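Local coordinates for putative branched chain amino acid ABC transporter, periplasmic amino acid-binding protein (Brucella ovis, PDB 4XFK), which is a component of an amino-acid transport system, probably capturing amino acids in the periplasm for an ABC transporter, at residues A[35-38]-A[39-43]; A[134-138]-A[139-143]; A[147-151]-A[152-156]; A[221-224]-A[225-228]; A[301-304]-A[305-308]. The protein carries 1 engineered substitution. One frame throughout, in Å; residues are numbered along the deposited sequence. Where two conformers were deposited one is given.

In the fold
All five contacts are local, each joining neighbouring turns, caps or ends of a single helix. Along the chain they follow one another, from 35-43 to 301-308. Interactions 2 and 3 occupy the two ends of helix 138-152, their centres about 18 Å apart. Interactions 1 and 5, about 10 Å between centres, touch where helix 26-44 packs on helix 296-312, and interaction 5 also meets F134 of interaction 2. Interaction 4 begins helix 223-235 and lies about 30 Å from interaction 5 between centres, across the chain's centre. Helix 26-44 flanks the five-stranded parallel sheet and helix 223-235 the mixed one, consistent with the two-lobed periplasmic binding protein fold.

Interaction 1 (A[35-38]-A[39-43]); sequences VLYQ and LGKIN
Helix 26-44 runs unbroken through 35-43, and its main-chain bonds L39 N to V35 O, G40 N to L36 O, K41 N to Y37 O and I42 N to Q38 O each join residues four apart. Beside this ladder, V35 and L39 lie alongside each other and point the same way, with V35 CG1 3.7 Å from L39 CD1. V35 CG1 stands anti to its own backbone N (chi1 172°), which swings this methyl round to the side of the next turn. On another flank the K41 chain, bent at chi2 (-63°), turns back along the helix and crosses the Y37 ring at a slant. Its CE lies 3.5 Å from Y37 CZ and the same distance from Y37 OH, while K41 NZ remains 4.1 Å from Y37 OH. The aliphatic part of the lysine therefore does the touching. The Q38 amide passes across the root of K41 at about a right angle, Q38 NE2 being 3.8 Å from K41 CB. Q38 OE1 makes a weak hydrogen bond to Q304 of helix 296-312.

G40 presents only backbone here, and its N lies 2.9 Å from L36 O. The polar ends of Y37 and K41 meet elsewhere: Y37 OH hydrogen-bonds to D283 OD2, and K41 NZ forms a salt bridge with the same oxygen. One carboxylate oxygen thus takes both a phenol and an ammonium group, an arrangement that would be expected to favour the charged form of D283 and that fixes the lysine and tyrosine ends next to each other.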
loop_
_atom_site.group_PDB
_atom_site.type_symbol
_atom_site.label_atom_id
_atom_site.label_comp_id
_atom_site.label_asym_id
_atom_site.label_seq_id
_atom_site.Cartn_x
_atom_site.Cartn_y
_atom_site.Cartn_z
ATOM N N VAL A 35 -2.800 10.024 6.581
ATOM C CA VAL A 35 -1.798 10.483 7.533
ATOM C C VAL A 35 -2.372 11.563 8.458
ATOM O O VAL A 35 -2.195 11.505 9.681
ATOM C CB VAL A 35 -0.530 10.964 6.795
ATOM C CG1 VAL A 35 0.452 11.640 7.751
ATOM C CG2 VAL A 35 0.139 9.784 6.096
ATOM N N LEU A 36 -3.080 12.533 7.893
ATOM C CA LEU A 36 -3.689 13.568 8.730
ATOM C C LEU A 36 -4.759 12.956 9.627
ATOM O O LEU A 36 -4.920 13.364 10.770
ATOM C CB LEU A 36 -4.275 14.692 7.876
ATOM C CG LEU A 36 -3.217 15.530 7.159
ATOM C CD1 LEU A 36 -3.860 16.684 6.401
ATOM C CD2 LEU A 36 -2.175 16.046 8.130
ATOM N N TYR A 37 -5.488 11.967 9.118
ATOM C CA TYR A 37 -6.487 11.295 9.951
ATOM C C TYR A 37 -5.843 10.646 11.181
ATOM O O TYR A 37 -6.255 10.904 12.314
ATOM C CB TYR A 37 -7.270 10.252 9.140
ATOM C CG TYR A 37 -8.210 9.398 9.965
ATOM C CD1 TYR A 37 -9.532 9.782 10.174
ATOM C CD2 TYR A 37 -7.786 8.188 10.507
ATOM C CE1 TYR A 37 -10.393 8.991 10.920
ATOM C CE2 TYR A 37 -8.639 7.394 11.251
ATOM C CZ TYR A 37 -9.941 7.799 11.460
ATOM O OH TYR A 37 -10.784 6.997 12.200
ATOM N N GLN A 38 -4.840 9.798 10.970
ATOM C CA GLN A 38 -4.329 9.017 12.091
ATOM C C GLN A 38 -3.364 9.788 12.987
ATOM O O GLN A 38 -3.413 9.657 14.216
ATOM C CB GLN A 38 -3.738 7.683 11.636
ATOM C CG GLN A 38 -3.480 6.744 12.806
ATOM C CD GLN A 38 -4.737 6.450 13.620
ATOM O OE1 GLN A 38 -5.822 6.282 13.073
ATOM N NE2 GLN A 38 -4.581 6.359 14.934
ATOM N N LEU A 39 -2.487 10.600 12.402
ATOM C CA LEU A 39 -1.693 11.494 13.238
ATOM C C LEU A 39 -2.610 12.492 13.947
ATOM O O LEU A 39 -2.318 12.932 15.059
ATOM C CB LEU A 39 -0.618 12.223 12.440
ATOM C CG LEU A 39 0.483 11.355 11.833
ATOM C CD1 LEU A 39 1.545 12.233 11.216
ATOM C CD2 LEU A 39 1.104 10.436 12.869
ATOM N N GLY A 40 -3.739 12.823 13.321
ATOM C CA GLY A 40 -4.736 13.645 13.979
ATOM C C GLY A 40 -5.276 12.975 15.228
ATOM O O GLY A 40 -5.461 13.641 16.249
ATOM N N LYS A 41 -5.522 11.666 15.174
ATOM C CA LYS A 41 -5.971 10.949 16.374
ATOM C C LYS A 41 -4.906 10.990 17.468
ATOM O O LYS A 41 -5.213 11.173 18.645
ATOM C CB LYS A 41 -6.323 9.489 16.070
ATOM C CG LYS A 41 -7.429 9.288 15.046
ATOM C CD LYS A 41 -8.763 9.855 15.503
ATOM C CE LYS A 41 -9.855 9.529 14.464
ATOM N NZ LYS A 41 -11.187 10.128 14.792
ATOM N N ILE A 42 -3.650 10.784 17.087
ATOM C CA ILE A 42 -2.571 10.838 18.067
ATOM C C ILE A 42 -2.498 12.233 18.682
ATOM O O ILE A 42 -2.362 12.378 19.898
ATOM C CB ILE A 42 -1.208 10.415 17.489
ATOM C CG1 ILE A 42 -1.293 8.992 16.922
ATOM C CG2 ILE A 42 -0.126 10.493 18.575
ATOM C CD1 ILE A 42 -0.022 8.528 16.228
ATOM N N ASN A 43 -2.599 13.266 17.854
ATOM C CA ASN A 43 -2.571 14.630 18.372
ATOM C C ASN A 43 -3.768 14.977 19.263
ATOM O O ASN A 43 -3.603 15.679 20.266
ATOM C CB ASN A 43 -2.371 15.642 17.236
ATOM C CG ASN A 43 -0.914 15.806 16.889
ATOM O OD1 ASN A 43 -0.053 15.578 17.743
ATOM N ND2 ASN A 43 -0.617 16.202 15.656
#

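Interaction 2 (A[134-138]-A[139-143]); sequences FSPNA and AIRFK. Engineered in segment 139-143: R141 (natural residue His).
N137 OD1 receives the N-H of I140 at 3.0 Å in a nearly straight bond, which makes N137 the N-cap of helix 138-152. The side chain is placed for this by its first torsion (chi1 60°), which sets CG between the backbone N and the carbonyl carbon and turns OD1 back over the first turn. I140 N comes in tilted from the plane of the amide carbonyl. Across the same amide, at about a right angle, runs the isoleucine chain, with I140 CD1 3.6 Å from N137 ND2. Two backbone bonds between residues four apart follow, R141 N to N137 O at 2.9 Å and F142 N to A138 O at 3.1 Å. A138 O also lies near the plane of the F142 ring, 3.5 Å from F142 CD2 at its edge.

P136, one residue before the cap, packs on R141, an engineered residue that replaces histidine. P136 CG sits over one face of the guanidinium, offset toward its rim and 3.7 Å from R141 CZ, and P136 CB approaches R141 NE to 3.5 Å.

In the next shell, N137 ND2 donates to D387 OD1, which holds the amide in its capping orientation. R141 NE forms a salt bridge with E118, and R141 NH1 donates to S265 O. S135 OG donates to P136 O in the carbonyl plane at 3.0 Å. Each end of the asparagine amide is thus in use, whereas N137 N is buried without a partner. The arginine charge rests against proline on one face and is probably balanced by E118.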
loop_
_atom_site.group_PDB
_atom_site.type_symbol
_atom_site.label_atom_id
_atom_site.label_comp_id
_atom_site.label_asym_id
_atom_site.label_seq_id
_atom_site.Cartn_x
_atom_site.Cartn_y
_atom_site.Cartn_z
ATOM N N PHE A 134 4.525 -0.880 6.262
ATOM C CA PHE A 134 3.246 -1.125 6.934
ATOM C C PHE A 134 2.148 -1.635 6.009
ATOM O O PHE A 134 1.047 -1.986 6.454
ATOM C CB PHE A 134 2.796 0.141 7.670
ATOM C CG PHE A 134 3.731 0.536 8.774
ATOM C CD1 PHE A 134 3.573 0.025 10.054
ATOM C CD2 PHE A 134 4.795 1.385 8.521
ATOM C CE1 PHE A 134 4.435 0.398 11.076
ATOM C CE2 PHE A 134 5.673 1.744 9.528
ATOM C CZ PHE A 134 5.488 1.250 10.809
ATOM N N SER A 135 2.471 -1.702 4.724
ATOM C CA SER A 135 1.517 -2.061 3.689
ATOM C C SER A 135 1.800 -3.463 3.152
ATOM O O SER A 135 2.797 -4.095 3.521
ATOM C CB SER A 135 1.648 -1.059 2.544
ATOM O OG SER A 135 2.918 -1.196 1.933
ATOM N N PRO A 136 0.929 -3.965 2.260
ATOM C CA PRO A 136 1.324 -5.170 1.520
ATOM C C PRO A 136 2.545 -4.925 0.635
ATOM O O PRO A 136 3.071 -3.809 0.516
ATOM C CB PRO A 136 0.097 -5.475 0.649
ATOM C CG PRO A 136 -1.046 -4.824 1.387
ATOM C CD PRO A 136 -0.458 -3.565 1.962
ATOM N N ASN A 137 3.004 -6.011 0.032
ATOM C CA ASN A 137 4.011 -5.956 -1.015
ATOM C C ASN A 137 3.523 -6.829 -2.172
ATOM O O ASN A 137 2.459 -7.455 -2.068
ATOM C CB ASN A 137 5.385 -6.384 -0.478
ATOM C CG ASN A 137 5.385 -7.796 0.061
ATOM O OD1 ASN A 137 4.909 -8.721 -0.599
ATOM N ND2 ASN A 137 5.903 -7.969 1.276
ATOM N N ALA A 138 4.278 -6.882 -3.262
ATOM C CA ALA A 138 3.817 -7.605 -4.446
ATOM C C ALA A 138 3.478 -9.062 -4.155
ATOM O O ALA A 138 2.509 -9.600 -4.691
ATOM C CB ALA A 138 4.860 -7.525 -5.552
ATOM N N ALA A 139 4.280 -9.695 -3.310
ATOM C CA ALA A 139 4.071 -11.105 -2.994
ATOM C C ALA A 139 2.773 -11.314 -2.225
ATOM O O ALA A 139 1.983 -12.204 -2.542
ATOM C CB ALA A 139 5.261 -11.670 -2.219
ATOM N N ILE A 140 2.547 -10.485 -1.215
ATOM C CA ILE A 140 1.331 -10.592 -0.426
ATOM C C ILE A 140 0.096 -10.309 -1.292
ATOM O O ILE A 140 -0.887 -11.057 -1.246
ATOM C CB ILE A 140 1.366 -9.631 0.782
ATOM C CG1 ILE A 140 2.527 -9.993 1.726
ATOM C CG2 ILE A 140 0.024 -9.629 1.501
ATOM C CD1 ILE A 140 2.773 -8.964 2.829
ATOM N N ARG A 141 0.143 -9.229 -2.076
ATOM C CA ARG A 141 -0.984 -8.871 -2.935
ATOM C C ARG A 141 -1.383 -10.022 -3.859
ATOM O O ARG A 141 -2.561 -10.387 -3.955
ATOM C CB ARG A 141 -0.652 -7.657 -3.810
ATOM C CG ARG A 141 -0.543 -6.322 -3.089
ATOM C CD ARG A 141 -1.864 -5.775 -2.595
ATOM N NE ARG A 141 -1.668 -4.396 -2.157
ATOM C CZ ARG A 141 -2.627 -3.612 -1.673
ATOM N NH1 ARG A 141 -3.874 -4.054 -1.579
ATOM N NH2 ARG A 141 -2.335 -2.381 -1.278
ATOM N N PHE A 142 -0.402 -10.581 -4.562
ATOM C CA PHE A 142 -0.740 -11.465 -5.670
ATOM C C PHE A 142 -0.904 -12.925 -5.308
ATOM O O PHE A 142 -1.667 -13.632 -5.955
ATOM C CB PHE A 142 0.081 -11.143 -6.927
ATOM C CG PHE A 142 -0.378 -9.867 -7.545
ATOM C CD1 PHE A 142 -1.444 -9.866 -8.438
ATOM C CD2 PHE A 142 0.137 -8.650 -7.112
ATOM C CE1 PHE A 142 -1.942 -8.681 -8.945
ATOM C CE2 PHE A 142 -0.364 -7.451 -7.612
ATOM C CZ PHE A 142 -1.412 -7.467 -8.514
ATOM N N LYS A 143 -0.268 -13.364 -4.229
ATOM C CA LYS A 143 -0.581 -14.663 -3.655
ATOM C C LYS A 143 -2.013 -14.655 -3.140
ATOM O O LYS A 143 -2.812 -15.536 -3.457
ATOM C CB LYS A 143 0.360 -14.978 -2.494
ATOM C CG LYS A 143 -0.128 -16.132 -1.635
ATOM C CD LYS A 143 0.644 -16.250 -0.323
ATOM C CE LYS A 143 0.218 -15.201 0.709
ATOM N NZ LYS A 143 1.007 -13.939 0.621
#

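Interaction 3 (A[147-151]-A[152-156]); sequences QGMKD and KGILG
Two flat groups on the last turns of helix 138-152 are the Q147 amide and the D151 carboxylate, one turn apart, while M149 meets I154 and L155 across the bend. Q147 NE2 donates to D151 OD1 at 2.9 Å: the acceptor lies close to the glutamine amide plane, whereas the donor reaches the syn side of the carboxylate from 34° out of its plane. A bend at chi2 (66°) turns the glutamine amide along the helix toward the acid.

At the terminus M149 O gathers the chain as it leaves the helix. I154 N reaches it at 3.0 Å in a well-formed bond, and the bonds from K152 N and G153 N to the same oxygen are weak. G153 N also donates to K150 O at 3.1 Å, from far above that carbonyl plane. With its positive phi of 84°, G153 turns the chain back to complete a Schellman motif.

The side chains following G153 fold back on M149. M149 CB touches I154 CG1 and L155 CB, each at 3.9 Å, and the methionine and isoleucine chains cross at about a right angle. M149 CE bends round to within 3.6 Å of I154 O. L155 packs against K150 as well, its CD2 4.1 Å from K150 CB.

Outward from the turn, K150 NZ donates to I183 O of helix 167-184. M149 and L155 rest on strand 215-218, M149 and I154 also on strand 263-266, joining the helix end to the mixed sheet before the chain enters strand 158-164.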
loop_
_atom_site.group_PDB
_atom_site.type_symbol
_atom_site.label_atom_id
_atom_site.label_comp_id
_atom_site.label_asym_id
_atom_site.label_seq_id
_atom_site.Cartn_x
_atom_site.Cartn_y
_atom_site.Cartn_z
ATOM N N GLN A 147 -5.021 -16.906 -4.635
ATOM C CA GLN A 147 -5.485 -17.970 -3.749
ATOM C C GLN A 147 -6.944 -17.773 -3.338
ATOM O O GLN A 147 -7.702 -18.738 -3.254
ATOM C CB GLN A 147 -4.594 -18.093 -2.517
ATOM C CG GLN A 147 -4.936 -19.288 -1.646
ATOM C CD GLN A 147 -4.653 -20.599 -2.339
ATOM O OE1 GLN A 147 -3.595 -20.779 -2.944
ATOM N NE2 GLN A 147 -5.605 -21.520 -2.271
ATOM N N GLY A 148 -7.335 -16.531 -3.071
ATOM C CA GLY A 148 -8.716 -16.228 -2.734
ATOM C C GLY A 148 -9.671 -16.604 -3.855
ATOM O O GLY A 148 -10.701 -17.235 -3.627
ATOM N N MET A 149 -9.318 -16.232 -5.081
ATOM C CA MET A 149 -10.106 -16.633 -6.247
ATOM C C MET A 149 -10.189 -18.160 -6.370
ATOM O O MET A 149 -11.263 -18.715 -6.640
ATOM C CB MET A 149 -9.534 -16.020 -7.518
ATOM C CG MET A 149 -9.664 -14.510 -7.529
ATOM S SD MET A 149 -8.888 -13.736 -8.953
ATOM C CE MET A 149 -10.014 -14.254 -10.256
ATOM N N LYS A 150 -9.062 -18.839 -6.155
ATOM C CA LYS A 150 -9.032 -20.300 -6.179
ATOM C C LYS A 150 -9.962 -20.900 -5.122
ATOM O O LYS A 150 -10.722 -21.822 -5.417
ATOM C CB LYS A 150 -7.604 -20.803 -5.991
ATOM C CG LYS A 150 -7.476 -22.319 -6.012
ATOM C CD LYS A 150 -6.014 -22.715 -5.901
ATOM C CE LYS A 150 -5.821 -24.221 -5.960
ATOM N NZ LYS A 150 -4.375 -24.558 -6.128
ATOM N N ASP A 151 -9.914 -20.368 -3.902
ATOM C CA ASP A 151 -10.760 -20.864 -2.812
ATOM C C ASP A 151 -12.250 -20.694 -3.134
ATOM O O ASP A 151 -13.085 -21.504 -2.722
ATOM C CB ASP A 151 -10.440 -20.138 -1.493
ATOM C CG ASP A 151 -9.055 -20.472 -0.942
ATOM O OD1 ASP A 151 -8.399 -21.412 -1.439
ATOM O OD2 ASP A 151 -8.624 -19.787 0.008
ATOM N N LYS A 152 -12.571 -19.635 -3.873
ATOM C CA LYS A 152 -13.957 -19.314 -4.205
ATOM C C LYS A 152 -14.417 -20.062 -5.458
ATOM O O LYS A 152 -15.611 -20.151 -5.739
ATOM C CB LYS A 152 -14.126 -17.799 -4.388
ATOM C CG LYS A 152 -15.567 -17.340 -4.606
ATOM C CD LYS A 152 -15.652 -15.851 -4.901
ATOM C CE LYS A 152 -17.030 -15.466 -5.425
ATOM N NZ LYS A 152 -18.126 -15.875 -4.503
ATOM N N GLY A 153 -13.467 -20.612 -6.207
ATOM C CA GLY A 153 -13.789 -21.349 -7.418
ATOM C C GLY A 153 -13.979 -20.464 -8.642
ATOM O O GLY A 153 -14.627 -20.871 -9.610
ATOM N N ILE A 154 -13.396 -19.267 -8.610
ATOM C CA ILE A 154 -13.549 -18.311 -9.707
ATOM C C ILE A 154 -12.238 -17.982 -10.416
ATOM O O ILE A 154 -12.147 -16.987 -11.140
ATOM C CB ILE A 154 -14.232 -17.005 -9.245
ATOM C CG1 ILE A 154 -13.384 -16.287 -8.184
ATOM C CG2 ILE A 154 -15.634 -17.303 -8.730
ATOM C CD1 ILE A 154 -13.873 -14.876 -7.868
ATOM N N LEU A 155 -11.227 -18.818 -10.207
ATOM C CA LEU A 155 -9.959 -18.696 -10.920
ATOM C C LEU A 155 -9.878 -19.716 -12.063
ATOM O O LEU A 155 -9.725 -20.919 -11.830
ATOM C CB LEU A 155 -8.797 -18.917 -9.956
ATOM C CG LEU A 155 -7.387 -18.734 -10.518
ATOM C CD1 LEU A 155 -7.105 -17.266 -10.824
ATOM C CD2 LEU A 155 -6.350 -19.298 -9.558
ATOM N N GLY A 156 -9.983 -19.243 -13.299
ATOM C CA GLY A 156 -9.859 -20.113 -14.457
ATOM C C GLY A 156 -8.422 -20.526 -14.718
ATOM O O GLY A 156 -7.499 -20.056 -14.050
#

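Interaction 4 (A[221-224]-A[225-228]); sequences WSND and LLLL
The first turn of helix 223-235, in the beta-alpha-beta unit of strand 215-218, the helix and strand 240-243, brings L225 and L226 onto the carbonyl of S222 and L227 onto that of N223. S222 occupies the N-cap position, but its side chain makes no capping bond. Its carbonyl instead takes two N-H groups: L226 N at 2.9 Å, almost straight and in the carbonyl plane, and L225 N at 3.0 Å from above that plane. L227 N continues the ladder to N223 O at 2.8 Å, while the bond from L225 N to W221 O is weak.

The leucine side chains lean on the same oxygens. L226 CG, beside its own backbone N (chi1 -67°), is brought to 3.3 Å from S222 O. L227 CB lies 3.3 Å from N223 O, with CD1 reaching back to N223 CB at 4.2 Å. One residue on, L228 CB approaches D224 O, also to 3.3 Å.

Polar ends on this turn point to other parts of the lobe. D224 OD2 accepts from N196 N, and W221 NE1 bonds to Y166 OH as its indole meets the F245 ring with planes about 75° apart. An acetate, probably from the crystallisation liquor, lies about 4 Å from the W221 side chain. L228 packs on strand 158-164 and L225 on helix 251-255. The turn thus starts the helix of a beta-alpha-beta crossover, as in the alpha/beta lobes of the periplasmic binding protein fold.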
loop_
_atom_site.group_PDB
_atom_site.type_symbol
_atom_site.label_atom_id
_atom_site.label_comp_id
_atom_site.label_asym_id
_atom_site.label_seq_id
_atom_site.Cartn_x
_atom_site.Cartn_y
_atom_site.Cartn_z
ATOM N N TRP A 221 -2.247 1.152 -11.455
ATOM C CA TRP A 221 -2.964 2.116 -10.642
ATOM C C TRP A 221 -2.927 3.450 -11.362
ATOM O O TRP A 221 -2.286 3.579 -12.414
ATOM C CB TRP A 221 -2.333 2.232 -9.248
ATOM C CG TRP A 221 -0.860 2.533 -9.246
ATOM C CD1 TRP A 221 0.152 1.659 -9.530
ATOM C CD2 TRP A 221 -0.234 3.779 -8.916
ATOM N NE1 TRP A 221 1.365 2.289 -9.405
ATOM C CE2 TRP A 221 1.156 3.589 -9.029
ATOM C CE3 TRP A 221 -0.715 5.037 -8.530
ATOM C CZ2 TRP A 221 2.073 4.608 -8.772
ATOM C CZ3 TRP A 221 0.201 6.052 -8.281
ATOM C CH2 TRP A 221 1.578 5.829 -8.400
ATOM N N SER A 222 -3.617 4.441 -10.807
ATOM C CA SER A 222 -3.776 5.735 -11.474
ATOM C C SER A 222 -4.335 5.510 -12.887
ATOM O O SER A 222 -5.125 4.587 -13.112
ATOM C CB SER A 222 -2.445 6.510 -11.494
ATOM O OG SER A 222 -2.619 7.842 -11.953
ATOM N N ASN A 223 -3.929 6.339 -13.842
ATOM C CA ASN A 223 -4.437 6.219 -15.208
ATOM C C ASN A 223 -4.181 4.862 -15.854
ATOM O O ASN A 223 -4.970 4.409 -16.680
ATOM C CB ASN A 223 -3.861 7.339 -16.073
ATOM C CG ASN A 223 -4.171 8.693 -15.515
ATOM O OD1 ASN A 223 -3.271 9.485 -15.216
ATOM N ND2 ASN A 223 -5.454 8.962 -15.333
ATOM N N ASP A 224 -3.093 4.205 -15.465
ATOM C CA ASP A 224 -2.743 2.915 -16.043
ATOM C C ASP A 224 -3.743 1.823 -15.680
ATOM O O ASP A 224 -3.781 0.791 -16.348
ATOM C CB ASP A 224 -1.336 2.501 -15.633
ATOM C CG ASP A 224 -0.265 3.287 -16.354
ATOM O OD1 ASP A 224 -0.565 3.927 -17.387
ATOM O OD2 ASP A 224 0.890 3.244 -15.898
ATOM N N LEU A 225 -4.519 2.014 -14.607
ATOM C CA LEU A 225 -5.671 1.143 -14.369
ATOM C C LEU A 225 -6.986 1.803 -14.805
ATOM O O LEU A 225 -7.806 1.156 -15.436
ATOM C CB LEU A 225 -5.748 0.623 -12.926
ATOM C CG LEU A 225 -6.806 -0.461 -12.667
ATOM C CD1 LEU A 225 -6.679 -1.620 -13.659
ATOM C CD2 LEU A 225 -6.698 -0.978 -11.245
ATOM N N LEU A 226 -7.174 3.088 -14.502
ATOM C CA LEU A 226 -8.405 3.789 -14.877
ATOM C C LEU A 226 -8.697 3.687 -16.375
ATOM O O LEU A 226 -9.821 3.367 -16.781
ATOM C CB LEU A 226 -8.333 5.263 -14.453
ATOM C CG LEU A 226 -8.323 5.570 -12.951
ATOM C CD1 LEU A 226 -7.815 6.985 -12.670
ATOM C CD2 LEU A 226 -9.710 5.383 -12.359
ATOM N N LEU A 227 -7.688 3.952 -17.199
ATOM C CA LEU A 227 -7.892 3.970 -18.646
ATOM C C LEU A 227 -7.888 2.565 -19.230
ATOM O O LEU A 227 -8.497 2.316 -20.271
ATOM C CB LEU A 227 -6.853 4.850 -19.342
ATOM C CG LEU A 227 -6.882 6.331 -18.957
ATOM C CD1 LEU A 227 -5.824 7.100 -19.733
ATOM C CD2 LEU A 227 -8.286 6.934 -19.147
ATOM N N LEU A 228 -7.205 1.645 -18.555
ATOM C CA LEU A 228 -7.247 0.241 -18.933
ATOM C C LEU A 228 -8.666 -0.307 -18.728
ATOM O O LEU A 228 -9.203 -1.005 -19.597
ATOM C CB LEU A 228 -6.222 -0.554 -18.119
ATOM C CG LEU A 228 -6.183 -2.069 -18.341
ATOM C CD1 LEU A 228 -6.009 -2.440 -19.817
ATOM C CD2 LEU A 228 -5.075 -2.693 -17.482
#

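Interaction 5 (A[301-304]-A[305-308]); sequences FGLQ and LFGE
L303 and F306 meet on the buried flank of helix 296-312, where L303 CD2 lies 4.1 Å from F306 CD2 and approaches the ring obliquely. The leucine does the reaching: with CG anti to its carbonyl carbon (chi1 -69°) and the chain extended at chi2, CD2 is carried to the ring. The side-chain contact itself is light, a single pair of carbons. The close packing comes from the backbone, where four successive bonds run between residues four apart: L305 N to F301 O at 3.0 Å, F306 N to G302 O at 2.9 Å, G307 N to L303 O at 2.8 Å and E308 N to Q304 O at 3.0 Å. Side-chain roots press on the same carbonyls, with L305 CB 3.5 Å from G302 O and F306 CB 3.6 Å from L303 O.

G302 and G307 add only main chain to this turn. The G302 surface receives F134, which packs against its CA, and the CA of G307 lies against I42 of helix 26-44. L303 continues that interface by packing on V35 and Q38.

The looser side carries Q304 and E308, both partly exposed. Q304 also touches T336 and P337, and its NE2 has the weak bond to Q38. The acid end of E308 leads away from 301-304, with a weak bond from OE2 to N312 ND2.

On the remaining flank, F301 meets the F280 ring and L305 rests on strands 333-336 and 339-343. The result is a regular alpha-helix set between helix 26-44 and the antiparallel pair 333-336/339-343 in a periplasmic binding protein fold.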
loop_
_atom_site.group_PDB
_atom_site.type_symbol
_atom_site.label_atom_id
_atom_site.label_comp_id
_atom_site.label_asym_id
_atom_site.label_seq_id
_atom_site.Cartn_x
_atom_site.Cartn_y
_atom_site.Cartn_z
ATOM N N PHE A 301 -3.674 2.005 9.429
ATOM C CA PHE A 301 -3.380 0.897 10.333
ATOM C C PHE A 301 -1.892 0.897 10.711
ATOM O O PHE A 301 -1.521 0.616 11.854
ATOM C CB PHE A 301 -3.789 -0.455 9.729
ATOM C CG PHE A 301 -5.260 -0.576 9.375
ATOM C CD1 PHE A 301 -6.207 0.290 9.900
ATOM C CD2 PHE A 301 -5.687 -1.560 8.490
ATOM C CE1 PHE A 301 -7.554 0.174 9.551
ATOM C CE2 PHE A 301 -7.033 -1.688 8.150
ATOM C CZ PHE A 301 -7.959 -0.815 8.672
ATOM N N GLY A 302 -1.042 1.236 9.751
ATOM C CA GLY A 302 0.372 1.349 10.028
ATOM C C GLY A 302 0.646 2.419 11.058
ATOM O O GLY A 302 1.448 2.221 11.974
ATOM N N LEU A 303 -0.023 3.557 10.917
ATOM C CA LEU A 303 0.166 4.634 11.883
ATOM C C LEU A 303 -0.475 4.314 13.229
ATOM O O LEU A 303 -0.038 4.832 14.249
ATOM C CB LEU A 303 -0.309 5.973 11.326
ATOM C CG LEU A 303 0.554 6.535 10.195
ATOM C CD1 LEU A 303 -0.112 7.756 9.556
ATOM C CD2 LEU A 303 1.940 6.897 10.702
ATOM N N GLN A 304 -1.475 3.431 13.249
ATOM C CA GLN A 304 -1.979 2.907 14.519
ATOM C C GLN A 304 -0.929 2.047 15.216
ATOM O O GLN A 304 -0.748 2.153 16.429
ATOM C CB GLN A 304 -3.289 2.134 14.335
ATOM C CG GLN A 304 -4.445 3.036 13.954
ATOM C CD GLN A 304 -5.781 2.320 13.890
ATOM O OE1 GLN A 304 -5.858 1.108 14.078
ATOM N NE2 GLN A 304 -6.846 3.074 13.619
ATOM N N LEU A 305 -0.222 1.210 14.465
ATOM C CA LEU A 305 0.856 0.435 15.065
ATOM C C LEU A 305 1.969 1.358 15.548
ATOM O O LEU A 305 2.499 1.174 16.640
ATOM C CB LEU A 305 1.408 -0.605 14.083
ATOM C CG LEU A 305 2.467 -1.523 14.697
ATOM C CD1 LEU A 305 1.872 -2.368 15.813
ATOM C CD2 LEU A 305 3.095 -2.413 13.644
ATOM N N PHE A 306 2.319 2.350 14.734
ATOM C CA PHE A 306 3.298 3.356 15.116
ATOM C C PHE A 306 2.885 4.068 16.404
ATOM O O PHE A 306 3.701 4.250 17.308
ATOM C CB PHE A 306 3.479 4.353 13.968
ATOM C CG PHE A 306 4.379 5.506 14.297
ATOM C CD1 PHE A 306 5.734 5.314 14.548
ATOM C CD2 PHE A 306 3.869 6.793 14.364
ATOM C CE1 PHE A 306 6.554 6.385 14.857
ATOM C CE2 PHE A 306 4.689 7.860 14.659
ATOM C CZ PHE A 306 6.027 7.654 14.907
ATOM N N GLY A 307 1.617 4.450 16.507
ATOM C CA GLY A 307 1.129 5.105 17.707
ATOM C C GLY A 307 1.236 4.218 18.933
ATOM O O GLY A 307 1.530 4.683 20.039
ATOM N N GLU A 308 1.003 2.926 18.742
ATOM C CA GLU A 308 1.147 1.973 19.829
ATOM C C GLU A 308 2.609 1.893 20.272
ATOM O O GLU A 308 2.898 1.875 21.467
ATOM C CB GLU A 308 0.608 0.606 19.411
ATOM C CG GLU A 308 0.924 -0.526 20.376
ATOM C CD GLU A 308 0.165 -0.443 21.683
ATOM O OE1 GLU A 308 -0.778 0.375 21.794
ATOM O OE2 GLU A 308 0.524 -1.206 22.611
#